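PDB 6HUN: ribulose bisphosphate carboxylase from Hyperthermus butylicus DSM 5456, which probably catalyses the addition of CO2 and water to ribulose 1,5-bisphosphate, giving two molecules of 3-phosphoglycerate, in an archaeal AMP-degradation pathway. Local coordinates for residues 47-52 against 56-61; 105-110 against 144-149; 253-258 against 279-284. All coordinates share one frame; numbering follows the deposited sequence.

Interaction 1 of 3, residues 47-52 against 56-61; sequences VTPAQG and KDAAGR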
loop_
_atom_site.group_PDB
_atom_site.type_symbol
_atom_site.label_atom_id
_atom_site.label_comp_id
_atom_site.label_asym_id
_atom_site.label_seq_id
_atom_site.Cartn_x
_atom_site.Cartn_y
_atom_site.Cartn_z
ATOM N N VAL A 47 17.434 -1.575 -12.202
ATOM C CA VAL A 47 16.612 -1.509 -13.417
ATOM C C VAL A 47 16.999 -2.675 -14.298
ATOM O O VAL A 47 18.186 -2.834 -14.640
ATOM C CB VAL A 47 16.820 -0.186 -14.188
ATOM C CG1 VAL A 47 15.932 -0.107 -15.437
ATOM C CG2 VAL A 47 16.635 1.051 -13.241
ATOM N N THR A 48 16.006 -3.465 -14.673
ATOM C CA THR A 48 16.123 -4.503 -15.688
ATOM C C THR A 48 15.324 -4.067 -16.918
ATOM O O THR A 48 14.076 -4.173 -16.931
ATOM C CB THR A 48 15.627 -5.851 -15.175
ATOM O OG1 THR A 48 16.334 -6.214 -13.981
ATOM C CG2 THR A 48 15.838 -6.931 -16.253
ATOM N N PRO A 49 15.976 -3.548 -17.938
ATOM C CA PRO A 49 15.237 -3.093 -19.125
ATOM C C PRO A 49 14.565 -4.262 -19.795
ATOM O O PRO A 49 15.051 -5.395 -19.753
ATOM C CB PRO A 49 16.331 -2.484 -20.008
ATOM C CG PRO A 49 17.539 -2.336 -19.088
ATOM C CD PRO A 49 17.443 -3.431 -18.109
ATOM N N ALA A 50 13.443 -3.980 -20.438
ATOM C CA ALA A 50 12.745 -4.991 -21.208
ATOM C C ALA A 50 13.589 -5.384 -22.414
ATOM O O ALA A 50 14.598 -4.742 -22.732
ATOM C CB ALA A 50 11.372 -4.466 -21.663
ATOM N N GLN A 51 13.165 -6.431 -23.106
ATOM C CA GLN A 51 13.942 -6.859 -24.273
ATOM C C GLN A 51 14.001 -5.744 -25.302
ATOM O O GLN A 51 12.974 -5.196 -25.698
ATOM C CB GLN A 51 13.348 -8.102 -24.929
ATOM C CG GLN A 51 14.338 -8.805 -25.904
ATOM C CD GLN A 51 15.753 -8.934 -25.311
ATOM O OE1 GLN A 51 16.114 -10.010 -24.842
ATOM N NE2 GLN A 51 16.577 -7.870 -25.395
ATOM N N GLY A 52 15.209 -5.434 -25.767
ATOM C CA GLY A 52 15.382 -4.491 -26.850
ATOM C C GLY A 52 15.551 -3.057 -26.404
ATOM O O GLY A 52 15.851 -2.197 -27.237
ATOM N N LYS A 56 20.106 3.200 -20.962
ATOM C CA LYS A 56 19.956 4.641 -21.016
ATOM C C LYS A 56 18.538 5.023 -21.382
ATOM O O LYS A 56 17.994 5.983 -20.827
ATOM C CB LYS A 56 20.949 5.218 -22.011
ATOM C CG LYS A 56 22.306 5.257 -21.420
ATOM C CD LYS A 56 23.033 6.383 -22.081
ATOM C CE LYS A 56 24.023 6.954 -21.146
ATOM N NZ LYS A 56 24.773 5.870 -20.438
ATOM N N ASP A 57 17.937 4.295 -22.331
ATOM C CA ASP A 57 16.537 4.518 -22.690
ATOM C C ASP A 57 15.617 4.258 -21.490
ATOM O O ASP A 57 14.752 5.083 -21.161
ATOM C CB ASP A 57 16.168 3.615 -23.858
ATOM C CG ASP A 57 14.814 3.951 -24.472
ATOM O OD1 ASP A 57 14.074 4.771 -23.894
ATOM O OD2 ASP A 57 14.492 3.393 -25.556
ATOM N N ALA A 58 15.774 3.096 -20.841
ATOM C CA ALA A 58 14.941 2.787 -19.678
ATOM C C ALA A 58 15.098 3.863 -18.619
ATOM O O ALA A 58 14.112 4.328 -18.050
ATOM C CB ALA A 58 15.311 1.419 -19.112
ATOM N N ALA A 59 16.337 4.340 -18.418
ATOM C CA ALA A 59 16.608 5.277 -17.335
ATOM C C ALA A 59 15.987 6.641 -17.608
ATOM O O ALA A 59 15.496 7.292 -16.681
ATOM C CB ALA A 59 18.115 5.413 -17.093
ATOM N N GLY A 60 16.018 7.111 -18.856
ATOM C CA GLY A 60 15.365 8.377 -19.158
ATOM C C GLY A 60 13.856 8.278 -19.058
ATOM O O GLY A 60 13.188 9.234 -18.654
ATOM N N ARG A 61 13.299 7.120 -19.404
ATOM C CA ARG A 61 11.866 6.939 -19.236
ATOM C C ARG A 61 11.486 6.957 -17.779
ATOM O O ARG A 61 10.468 7.546 -17.427
ATOM C CB ARG A 61 11.400 5.641 -19.879
ATOM C CG ARG A 61 11.284 5.727 -21.412
ATOM C CD ARG A 61 11.189 4.344 -21.980
ATOM N NE ARG A 61 11.301 4.382 -23.429
ATOM C CZ ARG A 61 10.250 4.323 -24.234
ATOM N NH1 ARG A 61 9.039 4.218 -23.702
ATOM N NH2 ARG A 61 10.411 4.392 -25.559
#
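Pro-49, the last residue of strand 41-49, and Ala-58, in the first turn of helix 55-65, bring the two backbones nearest each other, with 5.9 Å between Pro-49 CA and Ala-58 CA. Strand and helix are joined by a short turn, so this is the first beta-alpha connection of the Rubisco N-terminal domain, whose four antiparallel strands and two principal helices follow the ferredoxin-like order. At so close an approach a methyl group is the side chain that fits: Ala-58 CB points at the strand and is met by two residues that lie two apart and therefore emerge on the same face of the sheet. Val-47 offers its CG1 branch, set anti to the backbone N (chi1 -178°), and Val-47 CG1 stands 4.0 Å from Ala-58 CB. Pro-49 uses the start of its ring, with Pro-49 CB 4.1 Å from Ala-58 CB. The proline suits a strand end, since it has no N-H to offer a neighbouring strand and its rigid ring supplies an apolar surface. Thr-48, between them, turns its side chain to the other face, where its hydroxyl is hydrogen-bonded to Lys-307. Ile-55 and Ile-62 of the same helix also pack on Val-47, and Ile-132 of the next strand in the sheet touches Ala-58. Along the helix, one turn apart, Arg-61 NE donates to Asp-57 OD1 at 2.8 Å in a salt bridge; Asp-57 OD1 lies almost in the guanidinium plane of Arg-61, whereas the N-H comes to it from above the carboxylate plane, 37° out of it.

Interaction 2 of 3, residues 105-110 against 144-149; sequences YPVELF and PSYLET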
loop_
_atom_site.group_PDB
_atom_site.type_symbol
_atom_site.label_atom_id
_atom_site.label_comp_id
_atom_site.label_asym_id
_atom_site.label_seq_id
_atom_site.Cartn_x
_atom_site.Cartn_y
_atom_site.Cartn_z
ATOM N N TYR A 105 16.451 14.428 -8.350
ATOM C CA TYR A 105 15.116 15.057 -8.397
ATOM C C TYR A 105 15.149 16.408 -7.695
ATOM O O TYR A 105 15.410 16.457 -6.478
ATOM C CB TYR A 105 14.032 14.213 -7.689
ATOM C CG TYR A 105 13.734 12.878 -8.321
ATOM C CD1 TYR A 105 14.476 11.773 -7.992
ATOM C CD2 TYR A 105 12.713 12.731 -9.257
ATOM C CE1 TYR A 105 14.249 10.565 -8.569
ATOM C CE2 TYR A 105 12.460 11.500 -9.858
ATOM C CZ TYR A 105 13.232 10.404 -9.483
ATOM O OH TYR A 105 13.005 9.172 -10.063
ATOM N N PRO A 106 14.733 17.490 -8.352
ATOM C CA PRO A 106 14.568 18.772 -7.644
ATOM C C PRO A 106 13.517 18.689 -6.548
ATOM O O PRO A 106 12.469 18.071 -6.723
ATOM C CB PRO A 106 14.116 19.726 -8.755
ATOM C CG PRO A 106 14.249 18.974 -10.040
ATOM C CD PRO A 106 14.185 17.528 -9.712
ATOM N N VAL A 107 13.809 19.293 -5.392
ATOM C CA VAL A 107 12.901 19.132 -4.244
ATOM C C VAL A 107 11.541 19.783 -4.491
ATOM O O VAL A 107 10.538 19.398 -3.874
ATOM C CB VAL A 107 13.543 19.675 -2.947
ATOM C CG1 VAL A 107 12.564 19.625 -1.799
ATOM C CG2 VAL A 107 14.718 18.829 -2.531
ATOM N N GLU A 108 11.469 20.746 -5.403
ATOM C CA GLU A 108 10.199 21.377 -5.743
ATOM C C GLU A 108 9.211 20.413 -6.403
ATOM O O GLU A 108 8.038 20.770 -6.567
ATOM C CB GLU A 108 10.455 22.581 -6.667
ATOM C CG GLU A 108 11.229 23.715 -6.020
ATOM C CD GLU A 108 12.729 23.448 -5.883
ATOM O OE1 GLU A 108 13.396 24.223 -5.144
ATOM O OE2 GLU A 108 13.247 22.476 -6.495
ATOM N N LEU A 109 9.644 19.210 -6.789
ATOM C CA LEU A 109 8.668 18.231 -7.283
ATOM C C LEU A 109 7.713 17.751 -6.193
ATOM O O LEU A 109 6.646 17.188 -6.511
ATOM C CB LEU A 109 9.385 17.016 -7.863
ATOM C CG LEU A 109 10.074 17.072 -9.222
ATOM C CD1 LEU A 109 10.844 15.791 -9.452
ATOM C CD2 LEU A 109 9.044 17.314 -10.372
ATOM N N PHE A 110 8.117 17.820 -4.915
ATOM C CA PHE A 110 7.428 17.093 -3.842
ATOM C C PHE A 110 6.615 18.048 -2.965
ATOM O O PHE A 110 7.067 19.154 -2.658
ATOM C CB PHE A 110 8.469 16.301 -3.018
ATOM C CG PHE A 110 9.328 15.392 -3.895
ATOM C CD1 PHE A 110 8.802 14.200 -4.403
ATOM C CD2 PHE A 110 10.643 15.733 -4.223
ATOM C CE1 PHE A 110 9.572 13.367 -5.213
ATOM C CE2 PHE A 110 11.414 14.934 -5.035
ATOM C CZ PHE A 110 10.905 13.732 -5.516
ATOM N N PRO A 144 18.102 17.886 3.685
ATOM C CA PRO A 144 17.557 18.429 4.930
ATOM C C PRO A 144 16.293 19.236 4.751
ATOM O O PRO A 144 15.426 19.195 5.617
ATOM C CB PRO A 144 18.716 19.324 5.457
ATOM C CG PRO A 144 19.926 18.715 4.909
ATOM C CD PRO A 144 19.554 18.078 3.571
ATOM N N SER A 145 16.178 20.021 3.686
ATOM C CA SER A 145 15.051 20.938 3.574
ATOM C C SER A 145 13.767 20.181 3.298
ATOM O O SER A 145 12.672 20.634 3.647
ATOM C CB SER A 145 15.327 21.954 2.473
ATOM O OG SER A 145 15.555 21.241 1.266
ATOM N N TYR A 146 13.887 19.016 2.689
ATOM C CA TYR A 146 12.711 18.206 2.487
ATOM C C TYR A 146 12.474 17.283 3.681
ATOM O O TYR A 146 11.327 17.127 4.130
ATOM C CB TYR A 146 12.911 17.435 1.197
ATOM C CG TYR A 146 11.724 16.553 0.787
ATOM C CD1 TYR A 146 10.419 17.041 0.743
ATOM C CD2 TYR A 146 11.942 15.245 0.458
ATOM C CE1 TYR A 146 9.337 16.198 0.348
ATOM C CE2 TYR A 146 10.881 14.402 0.074
ATOM C CZ TYR A 146 9.610 14.877 0.016
ATOM O OH TYR A 146 8.631 13.976 -0.371
ATOM N N LEU A 147 13.555 16.684 4.202
ATOM C CA LEU A 147 13.435 15.748 5.321
ATOM C C LEU A 147 12.805 16.435 6.527
ATOM O O LEU A 147 11.950 15.860 7.199
ATOM C CB LEU A 147 14.807 15.155 5.663
ATOM C CG LEU A 147 14.860 14.120 6.774
ATOM C CD1 LEU A 147 14.025 12.901 6.355
ATOM C CD2 LEU A 147 16.257 13.659 7.079
ATOM N N GLU A 148 13.153 17.706 6.773
ATOM C CA GLU A 148 12.560 18.351 7.935
ATOM C C GLU A 148 11.093 18.728 7.767
ATOM O O GLU A 148 10.509 19.216 8.735
ATOM C CB GLU A 148 13.388 19.600 8.319
ATOM C CG GLU A 148 13.359 20.747 7.312
ATOM C CD GLU A 148 14.364 21.879 7.684
ATOM O OE1 GLU A 148 15.369 21.601 8.388
ATOM O OE2 GLU A 148 14.142 23.052 7.290
ATOM N N THR A 149 10.431 18.520 6.610
ATOM C CA THR A 149 8.995 18.737 6.579
ATOM C C THR A 149 8.206 17.575 7.184
ATOM O O THR A 149 6.969 17.643 7.274
ATOM C CB THR A 149 8.547 19.021 5.127
ATOM O OG1 THR A 149 8.677 17.862 4.284
ATOM C CG2 THR A 149 9.392 20.145 4.545
#
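Tyr-146 reaches out from the short helix 144-147 and lays one side of its ring along Val-107, which opens the 3-10 turn 107-109 after strand 99-105, and Phe-110, just after that turn. The tight part is at Phe-110. Its CB sits 3.5 Å from both CE1 and OH of Tyr-146, and Phe-110 CD2 lies over one face of the tyrosine ring. The two rings are oblique, with planes at 31° and centroids 5.3 Å apart. On the phenylalanine's own side, Leu-109 CB covers one face of the Phe-110 ring. Nearer the helix backbone, Val-107 CG1 rests 3.7 Å from Tyr-146 CB. Tyr-146 CG is anti to its N (chi1 -178°), which carries the ring past the valine to Phe-110. The valine end is looser: the exposed Ser-145 keeps its OG 4.6 Å from Val-107 CG1 and CG2. Tyr-146 O accepts from both N and OG1 of Thr-149, while Thr-149 OG1 is also bonded to Gly-113 N. Leu-109 O meets Gln-211 of the second subunit, placing this corner of the N-terminal domain at the dimer interface. Without a polar bond between the segments, the fit rests on shape and dispersion, which suits two buried aromatic rings and a valine at the edge.

Interaction 3 of 3, residues 253-258 against 279-284; sequences KRIKLV and QHAREL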
loop_
_atom_site.group_PDB
_atom_site.type_symbol
_atom_site.label_atom_id
_atom_site.label_comp_id
_atom_site.label_asym_id
_atom_site.label_seq_id
_atom_site.Cartn_x
_atom_site.Cartn_y
_atom_site.Cartn_z
ATOM N N LYS A 253 -11.424 7.483 16.793
ATOM C CA LYS A 253 -12.084 7.198 18.074
ATOM C C LYS A 253 -11.247 6.262 18.930
ATOM O O LYS A 253 -11.227 6.373 20.170
ATOM C CB LYS A 253 -13.455 6.574 17.828
ATOM C CG LYS A 253 -14.426 7.530 17.135
ATOM C CD LYS A 253 -15.417 6.800 16.160
ATOM C CE LYS A 253 -16.774 6.612 16.828
ATOM N NZ LYS A 253 -17.829 6.129 15.880
ATOM N N ARG A 254 -10.603 5.280 18.291
ATOM C CA ARG A 254 -9.851 4.286 19.048
ATOM C C ARG A 254 -8.582 4.890 19.616
ATOM O O ARG A 254 -8.179 4.528 20.737
ATOM C CB ARG A 254 -9.549 3.049 18.176
ATOM C CG ARG A 254 -10.834 2.293 17.798
ATOM C CD ARG A 254 -10.706 1.213 16.682
ATOM N NE ARG A 254 -12.060 0.933 16.186
ATOM C CZ ARG A 254 -12.363 0.016 15.255
ATOM N NH1 ARG A 254 -11.433 -0.762 14.744
ATOM N NH2 ARG A 254 -13.620 -0.122 14.833
ATOM N N ILE A 255 -7.959 5.826 18.897
ATOM C CA ILE A 255 -6.775 6.480 19.432
ATOM C C ILE A 255 -7.145 7.324 20.644
ATOM O O ILE A 255 -6.407 7.368 21.652
ATOM C CB ILE A 255 -6.081 7.332 18.358
ATOM C CG1 ILE A 255 -5.440 6.413 17.293
ATOM C CG2 ILE A 255 -5.027 8.225 19.018
ATOM C CD1 ILE A 255 -4.840 7.149 16.048
ATOM N N LYS A 256 -8.314 7.975 20.594
ATOM C CA LYS A 256 -8.734 8.753 21.769
ATOM C C LYS A 256 -9.094 7.838 22.933
ATOM O O LYS A 256 -8.736 8.128 24.085
ATOM C CB LYS A 256 -9.911 9.667 21.404
ATOM C CG LYS A 256 -10.356 10.632 22.567
ATOM C CD LYS A 256 -11.376 11.612 22.025
ATOM C CE LYS A 256 -12.095 12.346 23.198
ATOM N NZ LYS A 256 -11.088 12.983 24.071
ATOM N N LEU A 257 -9.738 6.693 22.672
ATOM C CA LEU A 257 -10.042 5.777 23.776
ATOM C C LEU A 257 -8.764 5.259 24.431
ATOM O O LEU A 257 -8.692 5.139 25.660
ATOM C CB LEU A 257 -10.882 4.606 23.286
ATOM C CG LEU A 257 -12.378 4.723 23.000
ATOM C CD1 LEU A 257 -12.755 3.440 22.285
ATOM C CD2 LEU A 257 -13.184 4.899 24.326
ATOM N N VAL A 258 -7.756 4.913 23.621
ATOM C CA VAL A 258 -6.449 4.519 24.169
ATOM C C VAL A 258 -5.894 5.623 25.065
ATOM O O VAL A 258 -5.427 5.380 26.191
ATOM C CB VAL A 258 -5.476 4.193 23.012
ATOM C CG1 VAL A 258 -4.015 4.148 23.609
ATOM C CG2 VAL A 258 -5.872 2.894 22.388
ATOM N N GLN A 279 0.341 8.889 8.791
ATOM C CA GLN A 279 0.671 10.289 9.102
ATOM C C GLN A 279 -0.424 10.946 9.940
ATOM O O GLN A 279 -0.126 11.829 10.764
ATOM C CB GLN A 279 0.904 11.123 7.813
ATOM C CG GLN A 279 2.149 10.560 7.031
ATOM C CD GLN A 279 2.652 11.552 6.014
ATOM O OE1 GLN A 279 2.260 11.518 4.841
ATOM N NE2 GLN A 279 3.481 12.511 6.486
ATOM N N HIS A 280 -1.697 10.589 9.691
ATOM C CA HIS A 280 -2.788 11.086 10.539
ATOM C C HIS A 280 -2.667 10.565 11.974
ATOM O O HIS A 280 -2.846 11.331 12.941
ATOM C CB HIS A 280 -4.125 10.650 9.949
ATOM C CG HIS A 280 -5.316 11.349 10.564
ATOM N ND1 HIS A 280 -5.409 12.722 10.678
ATOM C CD2 HIS A 280 -6.469 10.854 11.064
ATOM C CE1 HIS A 280 -6.557 13.041 11.253
ATOM N NE2 HIS A 280 -7.214 11.920 11.507
ATOM N N ALA A 281 -2.351 9.275 12.133
ATOM C CA ALA A 281 -2.119 8.750 13.496
ATOM C C ALA A 281 -0.973 9.491 14.179
ATOM O O ALA A 281 -1.030 9.759 15.401
ATOM C CB ALA A 281 -1.837 7.242 13.387
ATOM N N ARG A 282 0.019 9.930 13.401
ATOM C CA ARG A 282 1.149 10.635 13.994
ATOM C C ARG A 282 0.721 12.005 14.499
ATOM O O ARG A 282 1.170 12.461 15.572
ATOM C CB ARG A 282 2.305 10.719 12.970
ATOM C CG ARG A 282 3.480 11.570 13.405
ATOM C CD ARG A 282 4.112 11.082 14.760
ATOM N NE ARG A 282 5.272 11.891 15.077
ATOM C CZ ARG A 282 5.208 13.047 15.728
ATOM N NH1 ARG A 282 4.036 13.490 16.202
ATOM N NH2 ARG A 282 6.325 13.738 15.981
ATOM N N GLU A 283 -0.195 12.664 13.783
ATOM C CA GLU A 283 -0.722 13.914 14.317
ATOM C C GLU A 283 -1.532 13.685 15.571
ATOM O O GLU A 283 -1.497 14.521 16.488
ATOM C CB GLU A 283 -1.599 14.583 13.243
ATOM C CG GLU A 283 -0.810 15.313 12.197
ATOM C CD GLU A 283 -1.682 16.080 11.187
ATOM O OE1 GLU A 283 -1.172 17.039 10.543
ATOM O OE2 GLU A 283 -2.860 15.685 11.020
ATOM N N LEU A 284 -2.369 12.636 15.608
ATOM C CA LEU A 284 -3.097 12.419 16.869
ATOM C C LEU A 284 -2.160 12.007 17.998
ATOM O O LEU A 284 -2.403 12.357 19.157
ATOM C CB LEU A 284 -4.191 11.374 16.707
ATOM C CG LEU A 284 -5.247 11.860 15.693
ATOM C CD1 LEU A 284 -6.152 10.721 15.244
ATOM C CD2 LEU A 284 -6.045 13.052 16.235
#
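Two neighbouring helices, 248-260 and 275-288, pack here through a small, buried and wholly apolar contact in which Ile-255 fits against Ala-281 and Leu-284. Ile-255 carries one side of it alone. Its CG1 branch runs anti to the carbonyl carbon and continues extended (chi2 173°), so that CD1 reaches the facing helix, where Ile-255 CD1 lies 3.9 Å from Leu-284 CD1. The same methyl meets Ala-281 CB at 4.0 Å. The shorter branch works beside it, Ile-255 CG2 standing 4.0 Å from Leu-284 CB, and the isoleucine and leucine side chains cross at about a right angle. Both helices belong to the eight-stranded TIM barrel of the catalytic domain: they follow strands 239-243 and 265-269, which are adjacent in the barrel, and so lie next to each other on its outer layer. Ala-281 and Leu-284 are three residues apart, hence on one face of their helix; alanine's single methyl accepts the tip of the long branch, while the bulkier leucine spans both branches. The closest CA atoms, of Ile-255 and Leu-284, are 7.4 Å apart. Around the contact, His-280 NE2 is hydrogen-bonded to Glu-252 of the other helix, and Arg-254 is salt-bridged to Glu-111 of the second subunit. Leu-284 also packs on Arg-249 of that subunit.

In the fold
The three contacts follow one another along the chain, each closing before the next opens. Interactions 1 and 2 sit around the sheet of the N-terminal domain, their centres about 26 Å apart; strand 41-49, which carries part of interaction 1, also packs against Phe-110 of interaction 2. Interaction 3 lies in the helical layer around the barrel, about 43 Å from interaction 1 and 27 Å from interaction 2, centre to centre. The nearest atoms of interactions 2 and 3 are about 6 Å apart, and Gly-113 bridges them, hydrogen-bonded to Thr-149 and to Gln-279. Both lie beside the dimer interface, consistent with Rubisco dimers, in which one subunit's N-terminal domain packs on the other's barrel.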